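Local coordinates for anti-H(O) lectin 1 (Ulex europaeus, PDB 1JXN), which binds carbohydrate as an L-fucose-specific legume lectin carrying calcium and manganese ions, at residues 88-93 with 105-110; 125-130 with 140-145. One frame throughout, in Å; residues are numbered along the deposited sequence.

Contact 1 of 2, residues 88-93 with 105-110. With MFU (methyl alpha-L-fucopyranoside), chain E.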
# COMPACT_ATOMS: atom_id res chain seq x y z
N GLY A 88 -17.05 17.48 12.21
CA GLY A 88 -16.42 16.23 12.60
C GLY A 88 -15.51 15.57 11.59
O GLY A 88 -15.11 16.18 10.59
N LEU A 89 -15.19 14.31 11.85
CA LEU A 89 -14.31 13.53 10.97
C LEU A 89 -14.94 12.18 10.68
O LEU A 89 -16.00 11.84 11.20
CB LEU A 89 -12.93 13.34 11.60
CG LEU A 89 -12.89 12.57 12.91
CD1 LEU A 89 -11.49 12.02 13.15
CD2 LEU A 89 -13.33 13.47 14.05
N THR A 90 -14.23 11.38 9.89
CA THR A 90 -14.72 10.08 9.49
C THR A 90 -13.60 9.14 9.07
O THR A 90 -12.50 9.60 8.74
CB THR A 90 -15.63 10.26 8.27
OG1 THR A 90 -16.83 10.94 8.67
CG2 THR A 90 -15.98 8.95 7.63
N PHE A 91 -13.85 7.85 9.20
CA PHE A 91 -12.94 6.83 8.70
C PHE A 91 -13.84 6.13 7.67
O PHE A 91 -14.94 5.71 8.00
CB PHE A 91 -12.51 5.82 9.76
CG PHE A 91 -11.77 4.66 9.17
CD1 PHE A 91 -12.32 3.39 9.17
CD2 PHE A 91 -10.55 4.86 8.52
CE1 PHE A 91 -11.67 2.33 8.54
CE2 PHE A 91 -9.90 3.82 7.89
CZ PHE A 91 -10.46 2.54 7.89
N PHE A 92 -13.38 5.98 6.43
CA PHE A 92 -14.25 5.39 5.44
C PHE A 92 -13.65 4.46 4.40
O PHE A 92 -12.44 4.50 4.11
CB PHE A 92 -15.02 6.51 4.72
CG PHE A 92 -14.15 7.35 3.80
CD1 PHE A 92 -13.09 8.10 4.30
CD2 PHE A 92 -14.39 7.36 2.42
CE1 PHE A 92 -12.29 8.86 3.44
CE2 PHE A 92 -13.59 8.12 1.56
CZ PHE A 92 -12.54 8.87 2.08
N LEU A 93 -14.52 3.60 3.86
CA LEU A 93 -14.20 2.65 2.81
C LEU A 93 -15.10 3.10 1.67
O LEU A 93 -16.25 3.46 1.89
CB LEU A 93 -14.49 1.22 3.24
CG LEU A 93 -13.47 0.57 4.19
CD1 LEU A 93 -13.43 1.26 5.52
CD2 LEU A 93 -13.77 -0.89 4.40
N GLY A 105 -21.69 19.16 7.05
CA GLY A 105 -22.34 18.03 7.68
C GLY A 105 -22.29 16.75 6.88
O GLY A 105 -22.59 15.68 7.39
N TYR A 106 -21.91 16.86 5.62
CA TYR A 106 -21.83 15.70 4.75
C TYR A 106 -20.45 15.06 4.73
O TYR A 106 -20.27 14.03 4.09
CB TYR A 106 -22.29 16.09 3.36
CG TYR A 106 -23.74 16.51 3.36
CD1 TYR A 106 -24.10 17.85 3.57
CD2 TYR A 106 -24.76 15.57 3.18
CE1 TYR A 106 -25.44 18.24 3.59
CE2 TYR A 106 -26.10 15.96 3.21
CZ TYR A 106 -26.43 17.28 3.41
OH TYR A 106 -27.74 17.64 3.37
N PHE A 107 -19.51 15.66 5.45
CA PHE A 107 -18.14 15.15 5.59
C PHE A 107 -17.25 14.98 4.35
O PHE A 107 -16.10 14.56 4.48
CB PHE A 107 -18.18 13.82 6.34
CG PHE A 107 -18.79 13.91 7.71
CD1 PHE A 107 -20.05 13.34 7.96
CD2 PHE A 107 -18.11 14.56 8.75
CE1 PHE A 107 -20.61 13.41 9.23
CE2 PHE A 107 -18.67 14.63 10.02
CZ PHE A 107 -19.92 14.06 10.27
N GLY A 108 -17.76 15.32 3.18
CA GLY A 108 -17.01 15.17 1.94
C GLY A 108 -17.38 13.88 1.21
O GLY A 108 -17.11 13.73 0.02
N LEU A 109 -18.05 12.96 1.91
CA LEU A 109 -18.43 11.68 1.33
C LEU A 109 -19.72 11.68 0.51
O LEU A 109 -19.83 10.95 -0.46
CB LEU A 109 -18.58 10.64 2.43
CG LEU A 109 -17.53 10.68 3.52
CD1 LEU A 109 -17.83 9.61 4.54
CD2 LEU A 109 -16.15 10.49 2.92
N PHE A 110 -20.68 12.50 0.93
CA PHE A 110 -22.00 12.57 0.28
C PHE A 110 -22.32 13.97 -0.23
O PHE A 110 -21.93 14.96 0.39
CB PHE A 110 -23.07 12.14 1.29
CG PHE A 110 -22.66 10.96 2.15
CD1 PHE A 110 -22.82 9.65 1.69
CD2 PHE A 110 -22.12 11.16 3.42
CE1 PHE A 110 -22.45 8.56 2.49
CE2 PHE A 110 -21.76 10.08 4.23
CZ PHE A 110 -21.93 8.78 3.76
C1 MFU E . -25.94 22.98 7.63
C2 MFU E . -25.32 21.90 6.71
C3 MFU E . -23.81 22.19 6.61
C4 MFU E . -23.19 22.15 8.02
C5 MFU E . -23.86 23.19 8.92
C6 MFU E . -23.26 23.16 10.34
O1 MFU E . -25.78 24.31 7.00
O2 MFU E . -25.96 21.93 5.43
O3 MFU E . -23.19 21.24 5.76
O4 MFU E . -23.37 20.85 8.59
O5 MFU E . -25.29 22.96 8.96
CM MFU E . -26.41 24.95 5.87
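Leu109 lies over the Phe92 ring: its CD2 methyl sits above the middle of one face, 3.7 Å from the ring centroid and 14° off the normal, a CH-pi contact. Phe92 turns its ring up to this methyl with CG between the backbone N and the carbonyl carbon (chi1 71°). The other branch of Leu109 meets Thr90 tip to tip, CD1 lying 3.7 Å from Thr90 CG2. Thr90 splits its two branches: CG2, anti to the backbone N, goes to Leu109, while OG1 stands over one face of the Phe107 ring, offset toward the rim and 3.7 Å from Phe107 CG; the two side chains cross at about a right angle. The same hydroxyl bonds weakly to Leu89 O. Phe107 extends its ring edge to the strand backbone, where Phe107 CE2 comes within 3.7 Å of Gly88 C. No hydrogen bond joins the two segments; one polar link of the loop is to the sugar, with Gly105 N giving a nearly straight bond of 2.9 Å to O3 of methyl alpha-L-fucopyranoside. Strand 88-94 runs between strands 122-127 and 209-219 in the curved seven-stranded sheet of the legume lectin fold, and Phe107 also packs on Ser217 of the latter.

Contact 2 of 2, residues 125-130 with 140-145. With MN (manganese (II) ion), chain F; CA (calcium ion), chain G.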
# COMPACT_ATOMS: atom_id res chain seq x y z
N GLU A 125 -18.50 7.62 11.46
CA GLU A 125 -18.44 9.05 11.74
C GLU A 125 -18.35 9.41 13.22
O GLU A 125 -18.75 8.66 14.10
CB GLU A 125 -19.62 9.78 11.11
CG GLU A 125 -20.97 9.35 11.67
CD GLU A 125 -22.06 10.36 11.42
OE1 GLU A 125 -22.61 10.87 12.41
OE2 GLU A 125 -22.37 10.66 10.25
N PHE A 126 -17.77 10.58 13.45
CA PHE A 126 -17.61 11.18 14.77
C PHE A 126 -18.17 12.57 14.48
O PHE A 126 -17.44 13.50 14.12
CB PHE A 126 -16.13 11.25 15.15
CG PHE A 126 -15.46 9.92 15.16
CD1 PHE A 126 -15.13 9.28 13.97
CD2 PHE A 126 -15.22 9.27 16.36
CE1 PHE A 126 -14.58 8.01 13.96
CE2 PHE A 126 -14.67 7.99 16.37
CZ PHE A 126 -14.35 7.37 15.16
N ASP A 127 -19.50 12.64 14.56
CA ASP A 127 -20.28 13.84 14.27
C ASP A 127 -20.35 14.79 15.46
O ASP A 127 -20.86 14.44 16.52
CB ASP A 127 -21.68 13.40 13.87
CG ASP A 127 -22.44 14.45 13.11
OD1 ASP A 127 -23.25 14.07 12.25
OD2 ASP A 127 -22.22 15.65 13.36
N THR A 128 -19.85 16.02 15.29
CA THR A 128 -19.86 16.98 16.39
C THR A 128 -21.08 17.92 16.46
O THR A 128 -21.24 18.62 17.45
CB THR A 128 -18.58 17.82 16.42
OG1 THR A 128 -18.48 18.59 15.22
CG2 THR A 128 -17.35 16.93 16.53
N ILE A 129 -21.89 17.97 15.40
CA ILE A 129 -23.09 18.82 15.41
C ILE A 129 -24.32 18.14 14.77
O ILE A 129 -24.35 17.85 13.57
CB ILE A 129 -22.84 20.23 14.81
CG1 ILE A 129 -23.79 21.25 15.45
CG2 ILE A 129 -23.01 20.23 13.30
CD1 ILE A 129 -23.49 21.57 16.91
N GLY A 130 -25.33 17.88 15.60
CA GLY A 130 -26.54 17.22 15.12
C GLY A 130 -27.73 18.15 15.04
O GLY A 130 -27.57 19.36 14.89
N PHE A 140 -27.76 15.87 19.35
CA PHE A 140 -26.52 15.96 20.12
C PHE A 140 -25.31 15.41 19.35
O PHE A 140 -25.46 14.68 18.36
CB PHE A 140 -26.65 15.19 21.44
CG PHE A 140 -27.28 13.83 21.30
CD1 PHE A 140 -28.49 13.54 21.94
CD2 PHE A 140 -26.68 12.83 20.54
CE1 PHE A 140 -29.09 12.28 21.81
CE2 PHE A 140 -27.27 11.58 20.40
CZ PHE A 140 -28.48 11.30 21.04
N PRO A 141 -24.09 15.81 19.77
CA PRO A 141 -22.89 15.30 19.09
C PRO A 141 -22.86 13.78 19.29
O PRO A 141 -23.27 13.28 20.35
CB PRO A 141 -21.75 16.02 19.84
CG PRO A 141 -22.36 16.41 21.17
CD PRO A 141 -23.74 16.82 20.78
N HIS A 142 -22.40 13.03 18.29
CA HIS A 142 -22.39 11.58 18.40
C HIS A 142 -21.43 10.89 17.44
O HIS A 142 -20.72 11.53 16.64
CB HIS A 142 -23.81 11.07 18.11
CG HIS A 142 -24.28 11.41 16.74
ND1 HIS A 142 -24.41 12.70 16.27
CD2 HIS A 142 -24.54 10.60 15.68
CE1 HIS A 142 -24.71 12.64 14.97
NE2 HIS A 142 -24.80 11.39 14.56
N ILE A 143 -21.46 9.56 17.52
CA ILE A 143 -20.65 8.67 16.69
C ILE A 143 -21.64 7.76 15.95
O ILE A 143 -22.62 7.31 16.52
CB ILE A 143 -19.70 7.86 17.58
CG1 ILE A 143 -18.58 8.77 18.06
CG2 ILE A 143 -19.18 6.61 16.86
CD1 ILE A 143 -17.71 8.16 19.12
N GLY A 144 -21.41 7.51 14.67
CA GLY A 144 -22.32 6.66 13.94
C GLY A 144 -21.69 5.90 12.78
O GLY A 144 -20.58 6.20 12.34
N ILE A 145 -22.41 4.89 12.31
CA ILE A 145 -21.98 4.08 11.18
C ILE A 145 -22.84 4.50 9.99
O ILE A 145 -24.07 4.37 10.04
CB ILE A 145 -22.14 2.60 11.51
CG1 ILE A 145 -21.08 2.21 12.55
CG2 ILE A 145 -22.08 1.77 10.25
CD1 ILE A 145 -21.28 0.85 13.19
MN MN F . -24.39 12.12 11.96
CA CA G . -23.84 16.18 11.75
O HOH W 1 -24.52 12.51 9.79
O HOH W 2 -25.44 10.25 12.32
O HOH W 3 -22.00 17.29 11.11
O HOH W 4 -23.98 15.26 9.59
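Glu125 and Gly144 form an antiparallel hydrogen-bonded pair, with Glu125 N to Gly144 O at 2.7 Å and a return bond from Gly144 N to Glu125 O. Asp127 and His142 pair in the same way, although the bond from Asp127 N is weak. Between them is the non-hydrogen-bonded pair Phe126 and Ile143, whose side chains cross obliquely, Phe126 CD2 against Ile143 CG1 at 3.8 Å. Both reach Leu185 of the other sheet of the sandwich.

On the other face of these strands Glu125 and Asp127 build the paired manganese-calcium site of legume lectins, completed from the intervening loop by Asp137 and Asn134. Asp127 OD1 bridges the ions, 2.2 Å from calcium and 2.3 Å from manganese, while OD2 binds calcium alone. OD2 also accepts from Ile129 N in an Asx turn, and Ile129 O binds calcium at 2.5 Å. Glu125 has CG between the backbone N and the carbonyl carbon (chi1 63°) and an extended chain beyond, which carries OE1 to manganese; its OE2 takes a hydrogen bond from a manganese-bound water.

His142 stands beside manganese, a ligand by similarity to relatives. Its NE2 faces a second manganese-bound water, in the ring plane at the edge and hydrogen-bonded at 2.6 Å; the ion itself is 2.7 Å from NE2, long for a bond and off the nitrogen's outward direction. The ring plane is 48° from the Glu125 carboxylate, and Asp127 CB lies over one ring face. At the far side of the ring, ND1 donates to Phe140 O (3.1 Å), which helps fix the ring's rotation.

Contact 1 and contact 2 have centres 11 Å apart and follow one another along the chain, yet they meet within one sheet, where strands 88-94 and 122-127 are neighbours and Leu89 O probably accepts a hydrogen bond from Phe126 N (3.1 Å). The Phe107 ring bridges the two: its CE1 is 3.4 Å from Glu125 OE2, and the side chain comes within about 5 Å of both metals. The sugar lies beside both contacts, held in part by Gly105 of contact 1, with Asp87, Glu44 and Asn134, and about 7 Å from the Asp127 side chain of contact 2. Asn134 joins pocket and metals directly, binding calcium through OD1 and the fucoside through ND2.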